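Local coordinates for protein glycinin A3B4 subunit (Glycine max, PDB 2D5F) that serves as a seed storage 11S globulin of soybean, whose two-cupin subunits assemble into hexamers, at residues S339-Y344 / R350-N355; P19-E24 / E172-M177; I462-L467 / L473-V478. All blocks are in the same frame, centred on the assembly; numbering follows the deposited sequence.

The centres of interactions 1 and 2 are about 34 Å apart, on opposite sides of the chain's centre, and those of interactions 1 and 3 about 32 Å; interactions 2 and 3 are the distant pair, at about 53 Å. Interactions 1 and 3 both fall within the second cupin range, yet their nearest atoms are about 17 Å apart, so no side chain bridges them. Interaction 1 pairs the two strands of a hairpin at the edge of a cupin sheet, with the side chain of I351 about 8 Å from a bound magnesium ion. Interaction 2 lies on the edge strand of the sheet that also carries R50 and A143 of the carbonate pocket. Interaction 3 joins two helices beyond the barrel.

Interaction 1: S339-Y344 / R350-N355; sequences SRADFY and RISTLN
D342 and F343 both present their backbone N-H to I351 O, so one carbonyl serves two consecutive residues. D342 N is 2.7 Å from I351 O and tilted 19° from the carbonyl plane. F343 N lies in that plane, 3.0 Å from I351 O. I351 N returns a bond to F343 O at 3.0 Å, completing the antiparallel hydrogen-bonded pair.

The D342 side chain leaves the bulge. Its CB passes 3.5 Å from I351 O; chi1 of -68° sets CG anti to the carbonyl carbon, which directs the carboxylate along the partner strand toward T353. D342 OD1 accepts from T353 N at 2.7 Å, on its anti side and 30° out of the carboxylate plane. OD2 goes to K113, in a salt bridge, and to T328, both of a second subunit, so the two oxygens tie the hairpin internally and across the interface.

On one sheet face F343 CB meets I351 CB at 3.9 Å; on the other, Y344 CD2 brings its ring edge to R350 CB. A water lies within hydrogen-bonding distance of both R340 O and T353 O. Two residues facing one is the geometry of a classic beta bulge, here at the edge hairpin of a cupin barrel sheet.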
# COMPACT_ATOMS: atom_id res chain seq x y z
N SER B 339 26.84 -12.25 -15.50
CA SER B 339 26.46 -10.86 -15.77
C SER B 339 25.39 -10.27 -14.85
O SER B 339 25.17 -9.06 -14.85
CB SER B 339 26.02 -10.72 -17.23
OG SER B 339 24.82 -11.42 -17.50
N ARG B 340 24.71 -11.12 -14.08
CA ARG B 340 23.67 -10.63 -13.17
C ARG B 340 24.20 -10.30 -11.77
O ARG B 340 23.42 -9.98 -10.87
CB ARG B 340 22.55 -11.66 -13.07
CG ARG B 340 21.56 -11.60 -14.22
CD ARG B 340 20.66 -12.82 -14.26
NE ARG B 340 19.62 -12.69 -15.27
CZ ARG B 340 18.46 -12.06 -15.09
NH1 ARG B 340 18.19 -11.50 -13.91
NH2 ARG B 340 17.58 -11.99 -16.08
N ALA B 341 25.51 -10.36 -11.61
CA ALA B 341 26.15 -10.07 -10.33
C ALA B 341 25.81 -8.69 -9.78
O ALA B 341 25.82 -7.69 -10.51
CB ALA B 341 27.66 -10.23 -10.46
N ASP B 342 25.54 -8.63 -8.48
CA ASP B 342 25.22 -7.37 -7.81
C ASP B 342 26.44 -6.85 -7.07
O ASP B 342 26.60 -5.64 -6.88
CB ASP B 342 24.03 -7.57 -6.87
CG ASP B 342 22.74 -7.85 -7.63
OD1 ASP B 342 21.89 -8.60 -7.12
OD2 ASP B 342 22.58 -7.30 -8.74
N PHE B 343 27.30 -7.78 -6.65
CA PHE B 343 28.57 -7.47 -5.98
C PHE B 343 29.61 -8.23 -6.78
O PHE B 343 29.37 -9.38 -7.17
CB PHE B 343 28.60 -7.99 -4.54
CG PHE B 343 27.63 -7.33 -3.61
CD1 PHE B 343 26.27 -7.64 -3.66
CD2 PHE B 343 28.08 -6.43 -2.65
CE1 PHE B 343 25.38 -7.06 -2.75
CE2 PHE B 343 27.20 -5.85 -1.73
CZ PHE B 343 25.84 -6.17 -1.79
N TYR B 344 30.77 -7.63 -7.03
CA TYR B 344 31.79 -8.31 -7.81
C TYR B 344 33.21 -7.80 -7.59
O TYR B 344 33.45 -6.59 -7.56
CB TYR B 344 31.45 -8.23 -9.30
CG TYR B 344 32.47 -8.86 -10.23
CD1 TYR B 344 33.13 -8.10 -11.19
CD2 TYR B 344 32.77 -10.22 -10.14
CE1 TYR B 344 34.07 -8.67 -12.05
CE2 TYR B 344 33.71 -10.81 -11.00
CZ TYR B 344 34.35 -10.02 -11.95
OH TYR B 344 35.28 -10.58 -12.80
N ARG B 350 31.61 -13.35 -6.70
CA ARG B 350 30.45 -12.52 -6.99
C ARG B 350 29.21 -12.92 -6.19
O ARG B 350 29.08 -14.06 -5.75
CB ARG B 350 30.13 -12.58 -8.49
CG ARG B 350 29.91 -13.98 -9.05
CD ARG B 350 29.62 -13.91 -10.54
NE ARG B 350 29.62 -15.21 -11.21
CZ ARG B 350 28.57 -16.02 -11.32
NH1 ARG B 350 28.69 -17.17 -11.95
NH2 ARG B 350 27.40 -15.67 -10.79
N ILE B 351 28.32 -11.96 -5.99
CA ILE B 351 27.08 -12.20 -5.25
C ILE B 351 25.93 -11.59 -6.04
O ILE B 351 26.00 -10.44 -6.47
CB ILE B 351 27.11 -11.53 -3.86
CG1 ILE B 351 28.28 -12.08 -3.05
CG2 ILE B 351 25.78 -11.77 -3.14
CD1 ILE B 351 28.60 -11.23 -1.83
N SER B 352 24.88 -12.38 -6.24
CA SER B 352 23.71 -11.92 -6.98
C SER B 352 22.47 -12.09 -6.10
O SER B 352 22.31 -13.12 -5.44
CB SER B 352 23.55 -12.73 -8.27
OG SER B 352 24.72 -12.60 -9.07
N THR B 353 21.61 -11.08 -6.09
CA THR B 353 20.41 -11.12 -5.26
C THR B 353 19.12 -11.17 -6.08
O THR B 353 18.98 -10.45 -7.06
CB THR B 353 20.34 -9.89 -4.34
OG1 THR B 353 21.56 -9.78 -3.60
CG2 THR B 353 19.18 -10.02 -3.35
N LEU B 354 18.20 -12.03 -5.67
CA LEU B 354 16.91 -12.18 -6.32
C LEU B 354 15.87 -12.00 -5.22
O LEU B 354 15.77 -12.82 -4.32
CB LEU B 354 16.77 -13.56 -6.96
CG LEU B 354 15.37 -13.98 -7.46
CD1 LEU B 354 14.80 -12.91 -8.37
CD2 LEU B 354 15.47 -15.31 -8.21
N ASN B 355 15.12 -10.91 -5.28
CA ASN B 355 14.11 -10.63 -4.28
C ASN B 355 12.86 -10.05 -4.95
O ASN B 355 12.72 -10.11 -6.17
CB ASN B 355 14.65 -9.65 -3.24
CG ASN B 355 15.24 -8.40 -3.87
OD1 ASN B 355 14.73 -7.90 -4.87
ND2 ASN B 355 16.32 -7.89 -3.29
O HOH W 1 20.76 -10.13 -9.73

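Interaction 2: P19-E24 / E172-M177; sequences PDHRVE and EHPETM
H21 meets P174 because its chi1 of -179° swings CG away from the backbone N, while chi2 of 68° turns the imidazole broadside to the proline. P174 CG stands 3.6 Å from the centroid of the H21 ring and only 14° off the ring normal, the signature of a CH-pi contact over the face. The neighbouring methylene also takes part, with P174 CD 3.4 Å from H21 CD2, so two ring carbons of the proline lie across the imidazole instead of one.

Away from this pair, toward V23, the contact thins. E172 O approaches H21 CD2 obliquely at 3.7 Å, and V23 CG2 reaches E172 CA at 4.2 Å, a looser apolar touch. E172 is held from behind: its carbonyl accepts from T32 OG1 and its OE1 pairs with Y164 OH.

The proline is presented by a short 3-10 turn. H173 O receives both T176 OG1, at 2.6 Å and nearly in line with the C=O bond, and T176 N, at 3.1 Å; M177 N closes onto P174 O at 2.9 Å. E175 adds a bond from the same turn to S35, and T176 O continues outward to Q10 of a third subunit.

D20 and H21 both face T32 in a classic beta bulge, which marks the start of edge strand 21-24 against strand 28-32. The loop that follows strand 163-164 thus lies over the margin of this seven-stranded sheet, at the edge formed by strands 21-24 and 28-32.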
# COMPACT_ATOMS: atom_id res chain seq x y z
N PRO B 19 20.29 -35.40 1.56
CA PRO B 19 18.99 -36.07 1.49
C PRO B 19 18.85 -37.32 2.36
O PRO B 19 19.78 -38.12 2.46
CB PRO B 19 18.85 -36.39 0.00
CG PRO B 19 19.60 -35.25 -0.64
CD PRO B 19 20.84 -35.18 0.21
N ASP B 20 17.69 -37.47 2.98
CA ASP B 20 17.39 -38.61 3.85
C ASP B 20 16.50 -39.69 3.22
O ASP B 20 16.62 -40.86 3.56
CB ASP B 20 16.70 -38.15 5.13
CG ASP B 20 17.52 -37.15 5.90
OD1 ASP B 20 17.33 -35.93 5.68
OD2 ASP B 20 18.35 -37.58 6.72
N HIS B 21 15.61 -39.28 2.33
CA HIS B 21 14.69 -40.22 1.69
C HIS B 21 14.72 -40.11 0.17
O HIS B 21 14.91 -39.02 -0.38
CB HIS B 21 13.27 -39.98 2.21
CG HIS B 21 12.24 -40.91 1.64
ND1 HIS B 21 12.21 -42.26 1.94
CD2 HIS B 21 11.21 -40.69 0.79
CE1 HIS B 21 11.21 -42.83 1.29
NE2 HIS B 21 10.59 -41.90 0.59
N ARG B 22 14.52 -41.23 -0.51
CA ARG B 22 14.52 -41.26 -1.97
C ARG B 22 13.27 -41.93 -2.52
O ARG B 22 12.76 -42.88 -1.94
CB ARG B 22 15.77 -42.01 -2.47
CG ARG B 22 17.07 -41.51 -1.87
CD ARG B 22 18.27 -42.41 -2.18
NE ARG B 22 18.95 -42.06 -3.42
CZ ARG B 22 18.67 -42.58 -4.61
NH1 ARG B 22 17.72 -43.50 -4.73
NH2 ARG B 22 19.35 -42.19 -5.68
N VAL B 23 12.78 -41.40 -3.63
CA VAL B 23 11.61 -41.95 -4.31
C VAL B 23 12.02 -42.13 -5.77
O VAL B 23 12.12 -41.16 -6.51
CB VAL B 23 10.39 -40.99 -4.26
CG1 VAL B 23 9.30 -41.48 -5.22
CG2 VAL B 23 9.85 -40.90 -2.85
N GLU B 24 12.26 -43.37 -6.16
CA GLU B 24 12.65 -43.67 -7.53
C GLU B 24 11.41 -43.90 -8.40
O GLU B 24 10.59 -44.77 -8.10
CB GLU B 24 13.56 -44.91 -7.56
CG GLU B 24 14.96 -44.63 -7.03
CD GLU B 24 15.76 -45.90 -6.82
OE1 GLU B 24 15.65 -46.81 -7.66
OE2 GLU B 24 16.49 -45.98 -5.81
N GLU B 172 6.58 -38.56 -0.43
CA GLU B 172 7.86 -37.90 -0.64
C GLU B 172 8.50 -37.47 0.68
O GLU B 172 9.72 -37.34 0.78
CB GLU B 172 7.69 -36.69 -1.57
CG GLU B 172 7.19 -37.11 -2.94
CD GLU B 172 6.94 -35.95 -3.88
OE1 GLU B 172 6.35 -36.19 -4.95
OE2 GLU B 172 7.32 -34.80 -3.56
N HIS B 173 7.66 -37.26 1.69
CA HIS B 173 8.13 -36.86 3.01
C HIS B 173 7.56 -37.86 4.00
O HIS B 173 6.58 -37.58 4.69
CB HIS B 173 7.68 -35.43 3.33
CG HIS B 173 8.03 -34.44 2.26
ND1 HIS B 173 7.23 -34.21 1.17
CD2 HIS B 173 9.14 -33.69 2.09
CE1 HIS B 173 7.82 -33.35 0.36
NE2 HIS B 173 8.99 -33.02 0.89
N PRO B 174 8.17 -39.06 4.07
CA PRO B 174 7.75 -40.15 4.95
C PRO B 174 7.72 -39.80 6.43
O PRO B 174 6.89 -40.33 7.18
CB PRO B 174 8.75 -41.25 4.63
CG PRO B 174 9.98 -40.49 4.26
CD PRO B 174 9.42 -39.40 3.38
N GLU B 175 8.60 -38.90 6.85
CA GLU B 175 8.63 -38.52 8.25
C GLU B 175 7.29 -37.96 8.73
O GLU B 175 7.04 -37.91 9.93
CB GLU B 175 9.75 -37.50 8.51
CG GLU B 175 9.44 -36.07 8.06
CD GLU B 175 9.81 -35.79 6.62
OE1 GLU B 175 9.85 -34.60 6.25
OE2 GLU B 175 10.06 -36.75 5.85
N THR B 176 6.44 -37.56 7.79
CA THR B 176 5.13 -37.00 8.15
C THR B 176 4.05 -38.05 8.38
O THR B 176 2.99 -37.75 8.94
CB THR B 176 4.59 -36.03 7.07
OG1 THR B 176 4.36 -36.74 5.85
CG2 THR B 176 5.57 -34.89 6.82
N MET B 177 4.30 -39.29 7.96
CA MET B 177 3.31 -40.34 8.13
C MET B 177 3.20 -40.82 9.57
O MET B 177 2.39 -41.69 9.88
CB MET B 177 3.60 -41.52 7.20
CG MET B 177 3.41 -41.18 5.73
SD MET B 177 2.00 -40.06 5.46
CE MET B 177 0.64 -41.01 6.18

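Interaction 3: I462-L467 / L473-V478; sequences IPSEVL and LGQSQV
V478 reaches between S464 and L467, and its CG1 is the atom that does most of the touching. V478 CG1 comes 3.9 Å from L467 CD2 and 4.0 Å from L467 CB, while S464 OG approaches the same CG1 at 3.5 Å. Chi1 of 170° places this methyl anti to the V478 backbone N, on the side of the facing helix; CG2 also faces S464 O, a little farther off than CG1. L467 meets it with both torsions away from the staggered values (chi1 -103°), which suggests some strain in fitting the isobutyl group obliquely across V478. Cutting V478 back to an alanine removes both methyls and is likely to open a gap between L467 CD2 and S464, leaving the leucine freer to turn.

A polar group of atoms forms the next layer. S464 OG and Q475 OE1 are 3.0 Å apart, and a water spans them, 2.8 Å from S464 OG and donating to Q475 OE1 at 2.6 Å. Q475 attains this through a bend at chi2, which folds its amide back toward S464.

Both helices are positioned by their first turns. P463, the N-cap of one, gives its O to V466 N and L467 N; at the N-cap of the other, G474 N donates a nearly straight bond (172°) to Q477 OE1, 2.9 Å long.

Helices 464-471 and 475-483 follow helix 455-461 as successive elements joined by short links, lying well outside the barrel strands. A fourth subunit meets this extension: D109 of that subunit accepts from S464 N, and its S245 donates its backbone N to E465.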
# COMPACT_ATOMS: atom_id res chain seq x y z
N ILE B 462 30.78 3.10 12.23
CA ILE B 462 31.02 3.43 13.63
C ILE B 462 32.16 4.43 13.82
O ILE B 462 33.20 4.32 13.17
CB ILE B 462 31.32 2.15 14.42
CG1 ILE B 462 30.12 1.20 14.30
CG2 ILE B 462 31.62 2.47 15.88
CD1 ILE B 462 30.36 -0.19 14.87
N PRO B 463 31.98 5.41 14.72
CA PRO B 463 33.02 6.42 14.97
C PRO B 463 34.34 5.79 15.40
O PRO B 463 34.36 4.84 16.18
CB PRO B 463 32.40 7.30 16.06
CG PRO B 463 30.92 7.13 15.85
CD PRO B 463 30.81 5.65 15.59
N SER B 464 35.43 6.34 14.89
CA SER B 464 36.76 5.85 15.21
C SER B 464 36.98 5.60 16.70
O SER B 464 37.48 4.55 17.08
CB SER B 464 37.81 6.84 14.71
OG SER B 464 39.10 6.41 15.11
N GLU B 465 36.60 6.56 17.54
CA GLU B 465 36.80 6.39 18.97
C GLU B 465 35.88 5.37 19.62
O GLU B 465 36.17 4.87 20.72
CB GLU B 465 36.68 7.73 19.70
CG GLU B 465 37.96 8.55 19.64
CD GLU B 465 37.92 9.76 20.53
OE1 GLU B 465 37.39 9.66 21.66
OE2 GLU B 465 38.43 10.82 20.12
N VAL B 466 34.77 5.04 18.96
CA VAL B 466 33.89 4.03 19.53
C VAL B 466 34.61 2.71 19.30
O VAL B 466 34.63 1.85 20.17
CB VAL B 466 32.49 4.00 18.85
CG1 VAL B 466 31.74 2.74 19.26
CG2 VAL B 466 31.68 5.22 19.26
N LEU B 467 35.21 2.58 18.12
CA LEU B 467 35.96 1.38 17.76
C LEU B 467 37.20 1.22 18.65
O LEU B 467 37.49 0.12 19.12
CB LEU B 467 36.37 1.46 16.29
CG LEU B 467 35.62 0.67 15.20
CD1 LEU B 467 34.18 0.40 15.60
CD2 LEU B 467 35.70 1.43 13.89
N LEU B 473 41.98 -0.47 20.49
CA LEU B 473 42.83 -0.33 19.32
C LEU B 473 43.37 1.09 19.21
O LEU B 473 42.76 2.04 19.70
CB LEU B 473 42.05 -0.65 18.04
CG LEU B 473 41.62 -2.10 17.78
CD1 LEU B 473 40.72 -2.14 16.55
CD2 LEU B 473 42.86 -2.97 17.57
N GLY B 474 44.53 1.23 18.57
CA GLY B 474 45.11 2.54 18.40
C GLY B 474 44.45 3.26 17.24
O GLY B 474 43.86 2.63 16.36
N GLN B 475 44.53 4.59 17.24
CA GLN B 475 43.95 5.40 16.18
C GLN B 475 44.39 4.92 14.80
O GLN B 475 43.58 4.84 13.88
CB GLN B 475 44.34 6.87 16.40
CG GLN B 475 44.31 7.77 15.17
CD GLN B 475 43.11 7.50 14.27
OE1 GLN B 475 41.99 7.29 14.74
NE2 GLN B 475 43.34 7.52 12.95
N SER B 476 45.67 4.59 14.65
CA SER B 476 46.18 4.12 13.36
C SER B 476 45.59 2.76 13.00
O SER B 476 45.22 2.53 11.85
CB SER B 476 47.71 4.04 13.37
OG SER B 476 48.18 3.11 14.33
N GLN B 477 45.50 1.87 13.98
CA GLN B 477 44.94 0.54 13.73
C GLN B 477 43.49 0.67 13.26
O GLN B 477 43.09 0.03 12.29
CB GLN B 477 44.98 -0.32 15.01
CG GLN B 477 46.37 -0.76 15.43
CD GLN B 477 46.36 -1.61 16.70
OE1 GLN B 477 45.97 -1.13 17.77
NE2 GLN B 477 46.77 -2.87 16.58
N VAL B 478 42.71 1.51 13.94
CA VAL B 478 41.31 1.73 13.58
C VAL B 478 41.22 2.27 12.16
O VAL B 478 40.41 1.81 11.35
CB VAL B 478 40.63 2.72 14.54
CG1 VAL B 478 39.25 3.13 14.00
CG2 VAL B 478 40.48 2.09 15.92
O HOH W 2 40.52 6.56 12.70